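Side-chain contacts in rubber oxygenase (Streptomyces sp., PDB 5O1L), which catalyses the heme-dependent oxidative cleavage of carbon-carbon double bonds in poly(cis-1,4-isoprene), the first step of rubber degradation: residues A151-K156 / T297-A302; D160-I165 / L308-E313; P209-T214 / K219-Q224. One frame throughout, in Å; residues are numbered along the deposited sequence. Where two conformers were deposited one is given.

Contact 1 (A151-K156 / T297-A302); sequences AVYYSK and TPEGEA. With HEM (protoporphyrin IX containing Fe), chain C.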
loop_
_atom_site.group_PDB
_atom_site.type_symbol
_atom_site.label_atom_id
_atom_site.label_comp_id
_atom_site.label_asym_id
_atom_site.label_seq_id
_atom_site.Cartn_x
_atom_site.Cartn_y
_atom_site.Cartn_z
ATOM N N ALA A 151 4.118 -13.948 2.071
ATOM C CA ALA A 151 2.684 -14.130 2.152
ATOM C C ALA A 151 2.032 -14.117 0.777
ATOM O O ALA A 151 1.149 -14.921 0.505
ATOM C CB ALA A 151 2.041 -13.072 3.092
ATOM N N VAL A 152 2.400 -13.160 -0.072
ATOM C CA VAL A 152 1.778 -13.054 -1.348
ATOM C C VAL A 152 2.177 -14.267 -2.203
ATOM O O VAL A 152 1.339 -14.841 -2.899
ATOM C CB VAL A 152 2.165 -11.723 -2.014
ATOM C CG1 VAL A 152 1.700 -11.670 -3.453
ATOM C CG2 VAL A 152 1.522 -10.557 -1.232
ATOM N N TYR A 153 3.444 -14.636 -2.125
ATOM C CA TYR A 153 3.964 -15.737 -2.955
ATOM C C TYR A 153 3.264 -17.029 -2.610
ATOM O O TYR A 153 2.935 -17.804 -3.504
ATOM C CB TYR A 153 5.451 -15.895 -2.751
ATOM C CG TYR A 153 6.123 -16.937 -3.656
ATOM C CD1 TYR A 153 6.687 -16.593 -4.855
ATOM C CD2 TYR A 153 6.223 -18.235 -3.222
ATOM C CE1 TYR A 153 7.285 -17.551 -5.662
ATOM C CE2 TYR A 153 6.811 -19.216 -4.018
ATOM C CZ TYR A 153 7.315 -18.858 -5.202
ATOM O OH TYR A 153 7.887 -19.877 -5.946
ATOM N N TYR A 154 3.103 -17.327 -1.333
ATOM C CA TYR A 154 2.512 -18.612 -0.886
ATOM C C TYR A 154 1.017 -18.631 -0.751
ATOM O O TYR A 154 0.452 -19.695 -0.516
ATOM C CB TYR A 154 3.159 -19.094 0.426
ATOM C CG TYR A 154 4.623 -19.404 0.272
ATOM C CD1 TYR A 154 5.031 -20.462 -0.585
ATOM C CD2 TYR A 154 5.567 -18.760 1.007
ATOM C CE1 TYR A 154 6.363 -20.749 -0.736
ATOM C CE2 TYR A 154 6.897 -19.035 0.868
ATOM C CZ TYR A 154 7.284 -20.096 0.020
ATOM O OH TYR A 154 8.607 -20.342 -0.137
ATOM N N SER A 155 0.313 -17.510 -0.954
ATOM C CA SER A 155 -1.177 -17.503 -0.834
ATOM C C SER A 155 -1.824 -18.250 -2.001
ATOM O O SER A 155 -1.407 -18.056 -3.123
ATOM C CB SER A 155 -1.689 -16.067 -0.766
ATOM O OG SER A 155 -1.678 -15.769 0.571
ATOM N N LYS A 156 -2.808 -19.108 -1.699
ATOM C CA LYS A 156 -3.303 -20.119 -2.650
ATOM C C LYS A 156 -4.730 -19.965 -3.154
ATOM O O LYS A 156 -5.018 -20.390 -4.291
ATOM C CB LYS A 156 -3.109 -21.542 -2.057
ATOM C CG LYS A 156 -1.661 -21.998 -1.985
ATOM C CD LYS A 156 -1.020 -22.002 -3.385
ATOM C CE LYS A 156 0.474 -21.728 -3.381
ATOM N NZ LYS A 156 0.856 -20.638 -4.333
ATOM N N THR A 297 14.887 -12.016 -0.987
ATOM C CA THR A 297 14.451 -13.346 -0.686
ATOM C C THR A 297 14.235 -14.064 -2.016
ATOM O O THR A 297 13.961 -13.418 -3.018
ATOM C CB THR A 297 13.114 -13.395 0.107
ATOM O OG1 THR A 297 12.086 -12.697 -0.633
ATOM C CG2 THR A 297 13.291 -12.833 1.473
ATOM N N PRO A 298 14.247 -15.418 -2.005
ATOM C CA PRO A 298 13.870 -16.149 -3.224
ATOM C C PRO A 298 12.470 -15.862 -3.715
ATOM O O PRO A 298 12.242 -15.728 -4.908
ATOM C CB PRO A 298 13.982 -17.633 -2.784
ATOM C CG PRO A 298 14.886 -17.632 -1.600
ATOM C CD PRO A 298 14.702 -16.311 -0.920
ATOM N N GLU A 299 11.528 -15.710 -2.784
ATOM C CA GLU A 299 10.142 -15.418 -3.134
ATOM C C GLU A 299 10.007 -14.022 -3.723
ATOM O O GLU A 299 9.346 -13.811 -4.752
ATOM C CB GLU A 299 9.243 -15.573 -1.917
ATOM C CG GLU A 299 9.218 -17.011 -1.352
ATOM C CD GLU A 299 10.313 -17.343 -0.317
ATOM O OE1 GLU A 299 11.273 -16.560 -0.148
ATOM O OE2 GLU A 299 10.250 -18.411 0.343
ATOM N N GLY A 300 10.644 -13.070 -3.059
ATOM C CA GLY A 300 10.614 -11.686 -3.558
ATOM C C GLY A 300 11.232 -11.589 -4.920
ATOM O O GLY A 300 10.702 -10.901 -5.767
ATOM N N GLU A 301 12.349 -12.318 -5.154
ATOM C CA GLU A 301 12.995 -12.359 -6.466
ATOM C C GLU A 301 12.048 -12.786 -7.563
ATOM O O GLU A 301 12.047 -12.192 -8.667
ATOM C CB GLU A 301 14.147 -13.360 -6.444
ATOM C CG GLU A 301 14.965 -13.433 -7.722
ATOM C CD GLU A 301 16.042 -14.492 -7.599
ATOM O OE1 GLU A 301 17.034 -14.190 -6.890
ATOM O OE2 GLU A 301 15.863 -15.612 -8.169
ATOM N N ALA A 302 11.273 -13.833 -7.293
ATOM C CA ALA A 302 10.292 -14.308 -8.235
ATOM C C ALA A 302 9.313 -13.227 -8.523
ATOM O O ALA A 302 8.988 -12.980 -9.650
ATOM C CB ALA A 302 9.569 -15.538 -7.693
HETATM C CHA HEM C . -4.749 -8.978 0.153
HETATM C CHB HEM C . -4.067 -4.333 0.858
HETATM C CHC HEM C . -0.744 -5.323 4.160
HETATM C CHD HEM C . -0.750 -9.860 2.674
HETATM C C1A HEM C . -4.845 -7.632 0.144
HETATM C C2A HEM C . -5.819 -6.949 -0.675
HETATM C C3A HEM C . -5.597 -5.639 -0.508
HETATM C C4A HEM C . -4.570 -5.479 0.417
HETATM C CMA HEM C . -6.370 -4.554 -1.217
HETATM C CAA HEM C . -6.896 -7.568 -1.599
HETATM C CBA HEM C . -6.274 -7.914 -2.965
HETATM C CGA HEM C . -7.353 -8.084 -3.972
HETATM O O1A HEM C . -7.915 -9.183 -3.903
HETATM O O2A HEM C . -7.634 -7.119 -4.784
HETATM C C1B HEM C . -3.114 -4.197 1.863
HETATM C C2B HEM C . -2.702 -2.928 2.357
HETATM C C3B HEM C . -1.796 -3.149 3.296
HETATM C C4B HEM C . -1.597 -4.587 3.379
HETATM C CMB HEM C . -3.208 -1.567 1.926
HETATM C CAB HEM C . -1.065 -2.326 4.226
HETATM C CBB HEM C . -1.142 -0.904 4.363
HETATM C C1C HEM C . -0.441 -6.673 4.056
HETATM C C2C HEM C . 0.703 -7.265 4.725
HETATM C C3C HEM C . 0.656 -8.553 4.301
HETATM C C4C HEM C . -0.436 -8.660 3.349
HETATM C CMC HEM C . 1.598 -6.608 5.735
HETATM C CAC HEM C . 1.586 -9.639 4.647
HETATM C CBC HEM C . 2.593 -9.691 5.606
HETATM C C1D HEM C . -1.837 -9.999 1.850
HETATM C C2D HEM C . -2.261 -11.286 1.264
HETATM C C3D HEM C . -3.365 -11.063 0.560
HETATM C C4D HEM C . -3.670 -9.641 0.733
HETATM C CMD HEM C . -1.468 -12.529 1.417
HETATM C CAD HEM C . -4.168 -12.089 -0.275
HETATM C CBD HEM C . -3.526 -12.148 -1.655
HETATM C CGD HEM C . -4.251 -13.215 -2.483
HETATM O O1D HEM C . -4.838 -12.824 -3.517
HETATM O O2D HEM C . -4.282 -14.437 -2.174
HETATM N NA HEM C . -4.108 -6.722 0.833
HETATM N NB HEM C . -2.395 -5.134 2.496
HETATM N NC HEM C . -1.114 -7.499 3.200
HETATM N ND HEM C . -2.765 -9.053 1.567
HETATM FE FE HEM C . -2.608 -7.122 2.048
#
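Tyr153 and Tyr154, at the C-terminal end of helix 146-154, meet Glu299 in the first turn of helix 298-313, a helix-helix contact within the all-helical, globin-clan catalytic domain. It illustrates how one bent acidic side chain can serve two neighbouring aromatics in different ways. The tight part gathers around the buried Glu299. Its aliphatic CG lies over one face of the Tyr153 ring, 4.0 Å from the ring centroid and 24° off the normal, as a CH-pi contact. Tyr153 presents that face because its ring carbon CG stands anti to the backbone N (chi1 -175°), which carries the ring out against the facing helix. The Glu299 chain then folds at chi2 and delivers its carboxylate to Tyr154, whose OH donates to OE2 at 2.6 Å, on the lone pair turned away from OE1. The two phenol rings also brace each other, with CD2 of Tyr153 3.5 Å above the plane of the Tyr154 ring. A phenylalanine in place of Tyr154 would probably leave OE2 without its phenolic donor and the carboxylate freer to turn. Helix 209-214 packs against Tyr154 through Ala210, Trp211 and Thr214, and Arg150 makes a weak, long ion pair with OE1 of Glu299. The sparser, partly exposed part lies one turn on, where the Ala302 methyl CB meets CE1 of Tyr153 at 3.7 Å, with Met161 of helix 161-169 also against the ring. Thr297 starts helix 298-313 as its N-cap, OG1 accepting from Gly300 N at 2.8 Å. Beyond the end of helix 146-154, Ser155 OG donates to Ala151 O at 3.0 Å, and the same OG lies 3.4 Å from the heme methyl carbon CMD.

Contact 2 (D160-I165 / L308-E313); sequences DMKDRI and LGIVAE. With HEM (protoporphyrin IX containing Fe), chain C.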
loop_
_atom_site.group_PDB
_atom_site.type_symbol
_atom_site.label_atom_id
_atom_site.label_comp_id
_atom_site.label_asym_id
_atom_site.label_seq_id
_atom_site.Cartn_x
_atom_site.Cartn_y
_atom_site.Cartn_z
ATOM N N ASP A 160 -4.149 -15.898 -9.672
ATOM C CA ASP A 160 -2.792 -16.330 -10.052
ATOM C C ASP A 160 -1.716 -15.307 -9.693
ATOM O O ASP A 160 -1.989 -14.099 -9.444
ATOM C CB ASP A 160 -2.683 -16.753 -11.536
ATOM C CG ASP A 160 -2.791 -15.567 -12.554
ATOM O OD1 ASP A 160 -2.204 -14.475 -12.326
ATOM O OD2 ASP A 160 -3.459 -15.748 -13.616
ATOM N N MET A 161 -0.481 -15.788 -9.702
ATOM C CA MET A 161 0.688 -14.977 -9.372
ATOM C C MET A 161 0.737 -13.595 -10.044
ATOM O O MET A 161 0.953 -12.569 -9.379
ATOM C CB MET A 161 1.953 -15.753 -9.744
ATOM C CG MET A 161 3.222 -15.148 -9.201
ATOM S SD MET A 161 3.368 -15.649 -7.485
ATOM C CE MET A 161 5.023 -16.281 -7.558
ATOM N N LYS A 162 0.532 -13.575 -11.353
ATOM C CA LYS A 162 0.544 -12.349 -12.145
ATOM C C LYS A 162 -0.479 -11.281 -11.661
ATOM O O LYS A 162 -0.152 -10.103 -11.468
ATOM C CB LYS A 162 0.280 -12.678 -13.617
ATOM C CG LYS A 162 1.070 -11.854 -14.592
ATOM C CD LYS A 162 1.322 -12.594 -15.886
ATOM C CE LYS A 162 0.010 -12.757 -16.653
ATOM N NZ LYS A 162 0.167 -13.712 -17.793
ATOM N N ASP A 163 -1.707 -11.716 -11.487
ATOM C CA ASP A 163 -2.778 -10.880 -10.967
ATOM C C ASP A 163 -2.446 -10.395 -9.579
ATOM O O ASP A 163 -2.656 -9.240 -9.286
ATOM C CB ASP A 163 -4.091 -11.677 -11.004
ATOM C CG ASP A 163 -4.608 -11.866 -12.456
ATOM O OD1 ASP A 163 -4.554 -10.867 -13.231
ATOM O OD2 ASP A 163 -5.032 -12.999 -12.848
ATOM N N ARG A 164 -1.881 -11.266 -8.733
ATOM C CA ARG A 164 -1.550 -10.902 -7.349
ATOM C C ARG A 164 -0.520 -9.815 -7.238
ATOM O O ARG A 164 -0.643 -8.934 -6.359
ATOM C CB ARG A 164 -1.082 -12.112 -6.530
ATOM C CG ARG A 164 -2.222 -13.110 -6.333
ATOM C CD ARG A 164 -2.130 -14.003 -5.081
ATOM N NE ARG A 164 -0.885 -14.748 -4.999
ATOM C CZ ARG A 164 -0.633 -15.951 -5.505
ATOM N NH1 ARG A 164 -1.544 -16.658 -6.119
ATOM N NH2 ARG A 164 0.578 -16.454 -5.368
ATOM N N ILE A 165 0.544 -9.890 -8.035
ATOM C CA ILE A 165 1.607 -8.903 -7.909
ATOM C C ILE A 165 1.191 -7.594 -8.565
ATOM O O ILE A 165 1.584 -6.526 -8.066
ATOM C CB ILE A 165 2.995 -9.466 -8.362
ATOM C CG1 ILE A 165 4.208 -8.723 -7.738
ATOM C CG2 ILE A 165 3.147 -9.304 -9.822
ATOM C CD1 ILE A 165 4.323 -8.663 -6.201
ATOM N N LEU A 308 8.201 -6.784 -13.076
ATOM C CA LEU A 308 8.916 -6.077 -14.149
ATOM C C LEU A 308 8.363 -6.445 -15.522
ATOM O O LEU A 308 8.223 -5.587 -16.386
ATOM C CB LEU A 308 10.402 -6.331 -14.069
ATOM C CG LEU A 308 11.143 -5.675 -12.955
ATOM C CD1 LEU A 308 12.551 -6.220 -12.874
ATOM C CD2 LEU A 308 11.131 -4.148 -13.079
ATOM N N GLY A 309 7.973 -7.721 -15.650
ATOM C CA GLY A 309 7.332 -8.200 -16.850
ATOM C C GLY A 309 5.975 -7.606 -17.106
ATOM O O GLY A 309 5.697 -7.210 -18.237
ATOM N N ILE A 310 5.161 -7.497 -16.064
ATOM C CA ILE A 310 3.840 -6.902 -16.162
ATOM C C ILE A 310 3.954 -5.454 -16.652
ATOM O O ILE A 310 3.245 -5.039 -17.531
ATOM C CB ILE A 310 3.142 -6.893 -14.783
ATOM C CG1 ILE A 310 2.688 -8.292 -14.406
ATOM C CG2 ILE A 310 1.971 -5.911 -14.713
ATOM C CD1 ILE A 310 2.430 -8.459 -12.920
ATOM N N VAL A 311 4.872 -4.685 -16.070
ATOM C CA VAL A 311 4.983 -3.271 -16.412
ATOM C C VAL A 311 5.476 -3.069 -17.854
ATOM O O VAL A 311 4.991 -2.197 -18.580
ATOM C CB VAL A 311 5.891 -2.573 -15.408
ATOM C CG1 VAL A 311 6.102 -1.125 -15.825
ATOM C CG2 VAL A 311 5.257 -2.645 -14.014
ATOM N N ALA A 312 6.466 -3.833 -18.236
ATOM C CA ALA A 312 7.001 -3.784 -19.575
ATOM C C ALA A 312 5.962 -4.206 -20.628
ATOM O O ALA A 312 5.995 -3.684 -21.747
ATOM C CB ALA A 312 8.265 -4.640 -19.665
ATOM N N GLU A 313 5.047 -5.082 -20.257
ATOM C CA GLU A 313 3.931 -5.506 -21.135
ATOM C C GLU A 313 2.771 -4.519 -21.328
ATOM O O GLU A 313 1.977 -4.650 -22.263
ATOM C CB GLU A 313 3.350 -6.821 -20.644
ATOM C CG GLU A 313 4.231 -8.024 -20.963
ATOM C CD GLU A 313 3.559 -9.360 -20.624
ATOM O OE1 GLU A 313 2.650 -9.400 -19.725
ATOM O OE2 GLU A 313 3.980 -10.361 -21.258
HETATM C CHA HEM C . -4.749 -8.978 0.153
HETATM C CHB HEM C . -4.067 -4.333 0.858
HETATM C CHC HEM C . -0.744 -5.323 4.160
HETATM C CHD HEM C . -0.750 -9.860 2.674
HETATM C C1A HEM C . -4.845 -7.632 0.144
HETATM C C2A HEM C . -5.819 -6.949 -0.675
HETATM C C3A HEM C . -5.597 -5.639 -0.508
HETATM C C4A HEM C . -4.570 -5.479 0.417
HETATM C CMA HEM C . -6.370 -4.554 -1.217
HETATM C CAA HEM C . -6.896 -7.568 -1.599
HETATM C CBA HEM C . -6.274 -7.914 -2.965
HETATM C CGA HEM C . -7.353 -8.084 -3.972
HETATM O O1A HEM C . -7.915 -9.183 -3.903
HETATM O O2A HEM C . -7.634 -7.119 -4.784
HETATM C C1B HEM C . -3.114 -4.197 1.863
HETATM C C2B HEM C . -2.702 -2.928 2.357
HETATM C C3B HEM C . -1.796 -3.149 3.296
HETATM C C4B HEM C . -1.597 -4.587 3.379
HETATM C CMB HEM C . -3.208 -1.567 1.926
HETATM C CAB HEM C . -1.065 -2.326 4.226
HETATM C CBB HEM C . -1.142 -0.904 4.363
HETATM C C1C HEM C . -0.441 -6.673 4.056
HETATM C C2C HEM C . 0.703 -7.265 4.725
HETATM C C3C HEM C . 0.656 -8.553 4.301
HETATM C C4C HEM C . -0.436 -8.660 3.349
HETATM C CMC HEM C . 1.598 -6.608 5.735
HETATM C CAC HEM C . 1.586 -9.639 4.647
HETATM C CBC HEM C . 2.593 -9.691 5.606
HETATM C C1D HEM C . -1.837 -9.999 1.850
HETATM C C2D HEM C . -2.261 -11.286 1.264
HETATM C C3D HEM C . -3.365 -11.063 0.560
HETATM C C4D HEM C . -3.670 -9.641 0.733
HETATM C CMD HEM C . -1.468 -12.529 1.417
HETATM C CAD HEM C . -4.168 -12.089 -0.275
HETATM C CBD HEM C . -3.526 -12.148 -1.655
HETATM C CGD HEM C . -4.251 -13.215 -2.483
HETATM O O1D HEM C . -4.838 -12.824 -3.517
HETATM O O2D HEM C . -4.282 -14.437 -2.174
HETATM N NA HEM C . -4.108 -6.722 0.833
HETATM N NB HEM C . -2.395 -5.134 2.496
HETATM N NC HEM C . -1.114 -7.499 3.200
HETATM N ND HEM C . -2.765 -9.053 1.567
HETATM FE FE HEM C . -2.608 -7.122 2.048
#
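Ile310 is the apolar finger of this contact, reaching from segment 308-313 of helix 298-313 to Lys162 and Ile165. Its CD1 comes within 3.3 Å of Ile165 CG2, tighter than the usual van der Waals separation, while Ile310 CG1 lies 3.9 Å from the aliphatic CG of Lys162. CD1 also approaches a polar atom, the backbone O of Lys162, at 3.4 Å. Two torsions set up this meeting. The Ile310 chain runs extended through chi2 (161°), so that CD1 is carried forward; in Ile165 the branch CG2, not the longer CG1 arm, meets it, because CG1 stands anti to the backbone N (chi1 -156°) and leads away from segment 308-313. Leu303, Val306 and Leu307, earlier on helix 298-313, receive the Ile165 side chain instead.

The structural unit here is a pair of packed helices in the all-helical catalytic domain: the N-terminal turns of helix 161-169 lie against the late turns of helix 298-313. At the start of helix 161-169, Asp160 is the N-cap, and its OD1 receives Asp163 N at 2.9 Å in an almost straight bond (174°).

The one pairing of opposite charges between the two segments is distant. Lys162 NZ and Glu313 OE1 are 5.3 Å apart, too far to pair directly, so any attraction across the exposed side is likely to be mild.

Arg164 faces the heme instead. It directs its CB away from segment 308-313, and its CD lies 3.3 Å from the heme propionate oxygen O1D. One guanidinium face is backed by Met161 CA, while NE donates to Val152 O and NH1 to Ala159 O. These bonds restrict the rotation of the guanidinium, whose positive charge probably stabilises the nearby propionate.

Contact 3 (P209-T214 / K219-Q224); sequences PAWSQT and KIPISQ. With HEM (protoporphyrin IX containing Fe), chain C.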
loop_
_atom_site.group_PDB
_atom_site.type_symbol
_atom_site.label_atom_id
_atom_site.label_comp_id
_atom_site.label_asym_id
_atom_site.label_seq_id
_atom_site.Cartn_x
_atom_site.Cartn_y
_atom_site.Cartn_z
ATOM N N PRO A 209 2.491 -25.698 4.378
ATOM C CA PRO A 209 3.810 -25.987 4.911
ATOM C C PRO A 209 4.963 -25.143 4.390
ATOM O O PRO A 209 5.870 -24.845 5.151
ATOM C CB PRO A 209 3.997 -27.481 4.539
ATOM C CG PRO A 209 2.613 -28.011 4.553
ATOM C CD PRO A 209 1.792 -26.925 3.922
ATOM N N ALA A 210 4.916 -24.733 3.130
ATOM C CA ALA A 210 5.947 -23.874 2.563
ATOM C C ALA A 210 5.943 -22.472 3.276
ATOM O O ALA A 210 7.024 -21.944 3.571
ATOM C CB ALA A 210 5.742 -23.714 1.083
ATOM N N TRP A 211 4.758 -21.972 3.622
ATOM C CA TRP A 211 4.701 -20.672 4.328
ATOM C C TRP A 211 5.234 -20.865 5.720
ATOM O O TRP A 211 6.067 -20.120 6.180
ATOM C CB TRP A 211 3.274 -20.046 4.330
ATOM C CG TRP A 211 3.345 -18.680 5.034
ATOM C CD1 TRP A 211 3.729 -17.466 4.472
ATOM C CD2 TRP A 211 3.182 -18.457 6.423
ATOM N NE1 TRP A 211 3.790 -16.540 5.477
ATOM C CE2 TRP A 211 3.439 -17.097 6.672
ATOM C CE3 TRP A 211 2.866 -19.290 7.506
ATOM C CZ2 TRP A 211 3.409 -16.567 7.950
ATOM C CZ3 TRP A 211 2.748 -18.762 8.734
ATOM C CH2 TRP A 211 3.027 -17.388 8.968
ATOM N N SER A 212 4.749 -21.879 6.422
ATOM C CA SER A 212 5.166 -22.121 7.813
ATOM C C SER A 212 6.640 -22.334 7.941
ATOM O O SER A 212 7.252 -21.802 8.845
ATOM C CB SER A 212 4.483 -23.355 8.393
ATOM O OG SER A 212 3.141 -23.049 8.476
ATOM N N GLN A 213 7.209 -23.091 7.027
ATOM C CA GLN A 213 8.628 -23.410 7.089
ATOM C C GLN A 213 9.513 -22.246 6.805
ATOM O O GLN A 213 10.626 -22.239 7.291
ATOM C CB GLN A 213 8.969 -24.583 6.158
ATOM C CG GLN A 213 8.481 -25.867 6.783
ATOM C CD GLN A 213 8.357 -27.047 5.823
ATOM O OE1 GLN A 213 8.746 -26.979 4.648
ATOM N NE2 GLN A 213 7.735 -28.118 6.323
ATOM N N THR A 214 9.022 -21.223 6.079
ATOM C CA THR A 214 9.839 -20.036 5.782
ATOM C C THR A 214 9.475 -18.821 6.638
ATOM O O THR A 214 10.039 -17.772 6.399
ATOM C CB THR A 214 9.720 -19.636 4.310
ATOM O OG1 THR A 214 8.317 -19.469 4.002
ATOM C CG2 THR A 214 10.324 -20.751 3.431
ATOM N N LYS A 219 3.930 -17.317 13.845
ATOM C CA LYS A 219 2.900 -18.350 13.813
ATOM C C LYS A 219 1.709 -17.990 12.951
ATOM O O LYS A 219 1.072 -18.894 12.344
ATOM C CB LYS A 219 2.437 -18.694 15.225
ATOM C CG LYS A 219 3.522 -19.404 16.067
ATOM C CD LYS A 219 3.655 -20.877 15.656
ATOM C CE LYS A 219 4.663 -21.673 16.459
ATOM N NZ LYS A 219 6.062 -21.201 16.163
ATOM N N ILE A 220 1.402 -16.687 12.832
ATOM C CA ILE A 220 0.218 -16.226 12.115
ATOM C C ILE A 220 0.702 -15.022 11.292
ATOM O O ILE A 220 1.424 -14.173 11.848
ATOM C CB ILE A 220 -0.836 -15.720 13.110
ATOM C CG1 ILE A 220 -1.139 -16.819 14.174
ATOM C CG2 ILE A 220 -2.072 -15.143 12.404
ATOM C CD1 ILE A 220 -2.146 -16.399 15.198
ATOM N N PRO A 221 0.361 -14.956 10.020
ATOM C CA PRO A 221 0.895 -13.872 9.203
ATOM C C PRO A 221 0.094 -12.559 9.435
ATOM O O PRO A 221 -0.968 -12.532 10.030
ATOM C CB PRO A 221 0.609 -14.346 7.787
ATOM C CG PRO A 221 -0.664 -15.091 7.956
ATOM C CD PRO A 221 -0.526 -15.848 9.248
ATOM N N ILE A 222 0.654 -11.505 8.875
ATOM C CA ILE A 222 -0.004 -10.209 8.783
ATOM C C ILE A 222 -0.324 -9.664 10.174
ATOM O O ILE A 222 -1.472 -9.346 10.521
ATOM C CB ILE A 222 -1.259 -10.171 7.859
ATOM C CG1 ILE A 222 -1.162 -11.076 6.638
ATOM C CG2 ILE A 222 -1.505 -8.717 7.426
ATOM C CD1 ILE A 222 -2.391 -11.076 5.799
ATOM N N SER A 223 0.698 -9.539 10.989
ATOM C CA SER A 223 0.510 -8.873 12.289
ATOM C C SER A 223 0.291 -7.367 12.087
ATOM O O SER A 223 0.526 -6.841 10.993
ATOM C CB SER A 223 1.740 -9.076 13.190
ATOM O OG SER A 223 2.836 -8.371 12.664
ATOM N N GLN A 224 -0.186 -6.699 13.120
ATOM C CA GLN A 224 -0.329 -5.231 13.138
ATOM C C GLN A 224 0.998 -4.593 12.743
ATOM O O GLN A 224 1.030 -3.592 12.005
ATOM C CB GLN A 224 -0.713 -4.741 14.536
ATOM C CG GLN A 224 -2.108 -5.173 14.998
ATOM C CD GLN A 224 -3.188 -4.277 14.515
ATOM O OE1 GLN A 224 -4.289 -4.743 14.131
ATOM N NE2 GLN A 224 -2.902 -3.011 14.444
HETATM C CHA HEM C . -4.749 -8.978 0.153
HETATM C CHB HEM C . -4.067 -4.333 0.858
HETATM C CHC HEM C . -0.744 -5.323 4.160
HETATM C CHD HEM C . -0.750 -9.860 2.674
HETATM C C1A HEM C . -4.845 -7.632 0.144
HETATM C C2A HEM C . -5.819 -6.949 -0.675
HETATM C C3A HEM C . -5.597 -5.639 -0.508
HETATM C C4A HEM C . -4.570 -5.479 0.417
HETATM C CMA HEM C . -6.370 -4.554 -1.217
HETATM C CAA HEM C . -6.896 -7.568 -1.599
HETATM C CBA HEM C . -6.274 -7.914 -2.965
HETATM C CGA HEM C . -7.353 -8.084 -3.972
HETATM O O1A HEM C . -7.915 -9.183 -3.903
HETATM O O2A HEM C . -7.634 -7.119 -4.784
HETATM C C1B HEM C . -3.114 -4.197 1.863
HETATM C C2B HEM C . -2.702 -2.928 2.357
HETATM C C3B HEM C . -1.796 -3.149 3.296
HETATM C C4B HEM C . -1.597 -4.587 3.379
HETATM C CMB HEM C . -3.208 -1.567 1.926
HETATM C CAB HEM C . -1.065 -2.326 4.226
HETATM C CBB HEM C . -1.142 -0.904 4.363
HETATM C C1C HEM C . -0.441 -6.673 4.056
HETATM C C2C HEM C . 0.703 -7.265 4.725
HETATM C C3C HEM C . 0.656 -8.553 4.301
HETATM C C4C HEM C . -0.436 -8.660 3.349
HETATM C CMC HEM C . 1.598 -6.608 5.735
HETATM C CAC HEM C . 1.586 -9.639 4.647
HETATM C CBC HEM C . 2.593 -9.691 5.606
HETATM C C1D HEM C . -1.837 -9.999 1.850
HETATM C C2D HEM C . -2.261 -11.286 1.264
HETATM C C3D HEM C . -3.365 -11.063 0.560
HETATM C C4D HEM C . -3.670 -9.641 0.733
HETATM C CMD HEM C . -1.468 -12.529 1.417
HETATM C CAD HEM C . -4.168 -12.089 -0.275
HETATM C CBD HEM C . -3.526 -12.148 -1.655
HETATM C CGD HEM C . -4.251 -13.215 -2.483
HETATM O O1D HEM C . -4.838 -12.824 -3.517
HETATM O O2D HEM C . -4.282 -14.437 -2.174
HETATM N NA HEM C . -4.108 -6.722 0.833
HETATM N NB HEM C . -2.395 -5.134 2.496
HETATM N NC HEM C . -1.114 -7.499 3.200
HETATM N ND HEM C . -2.765 -9.053 1.567
HETATM FE FE HEM C . -2.608 -7.122 2.048
#
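Trp211 and Pro221 mark the closest backbone approach between the short helix 209-214 and the irregular segment 219-224, yet their CA atoms remain 9.2 Å apart. A gap of that width has to be filled by side chains. The Trp211 indole does most of this, its CG anti to the backbone N (chi1 -178°) and its six-membered ring foremost. CZ2 meets Pro221 CB obliquely at 3.6 Å, and Pro221 CD touches CH2 at 3.9 Å. Lys219 contributes its backbone O, which lies near the indole plane, 4.0 Å from CZ3. The result is a tryptophan-proline contact that closes the connection leading from helix 209-214 to helix 224-244. The start of that next helix is consistent with a capping box: Ser223 is the N-cap, its side chain binds a backbone N of the first turn, and its own N donates to Asp226 OD2. Between proline and cap, Ile222 has left-handed backbone angles (phi 61°, psi 57°). Its side chain lines the heme pocket, with CG1 3.7 Å from the vinyl carbon CAC and CD1 3.7 Å from the meso carbon CHD, and it also touches His198, the inferred axial ligand of the iron.

In the fold
All three contacts border the one heme. Contacts 1 and 2 have centres about 13 Å apart and share helix 298-313, while their other segments lie on the consecutive helices 146-154 and 161-169. Val152 O and Arg164 NH2, 3.0 Å apart, form a probable hydrogen bond between them. Contact 3 is nested in the chain between the segments of contact 1, about 12 Å from it centre to centre, and touches it where Ala210 CB lies 3.5 Å from Tyr154 CE1. Contacts 2 and 3 do not meet, their centres about 24 Å apart: Arg164 of contact 2 attends a propionate, whereas Ile222 of contact 3 packs on a vinyl-bearing pyrrole.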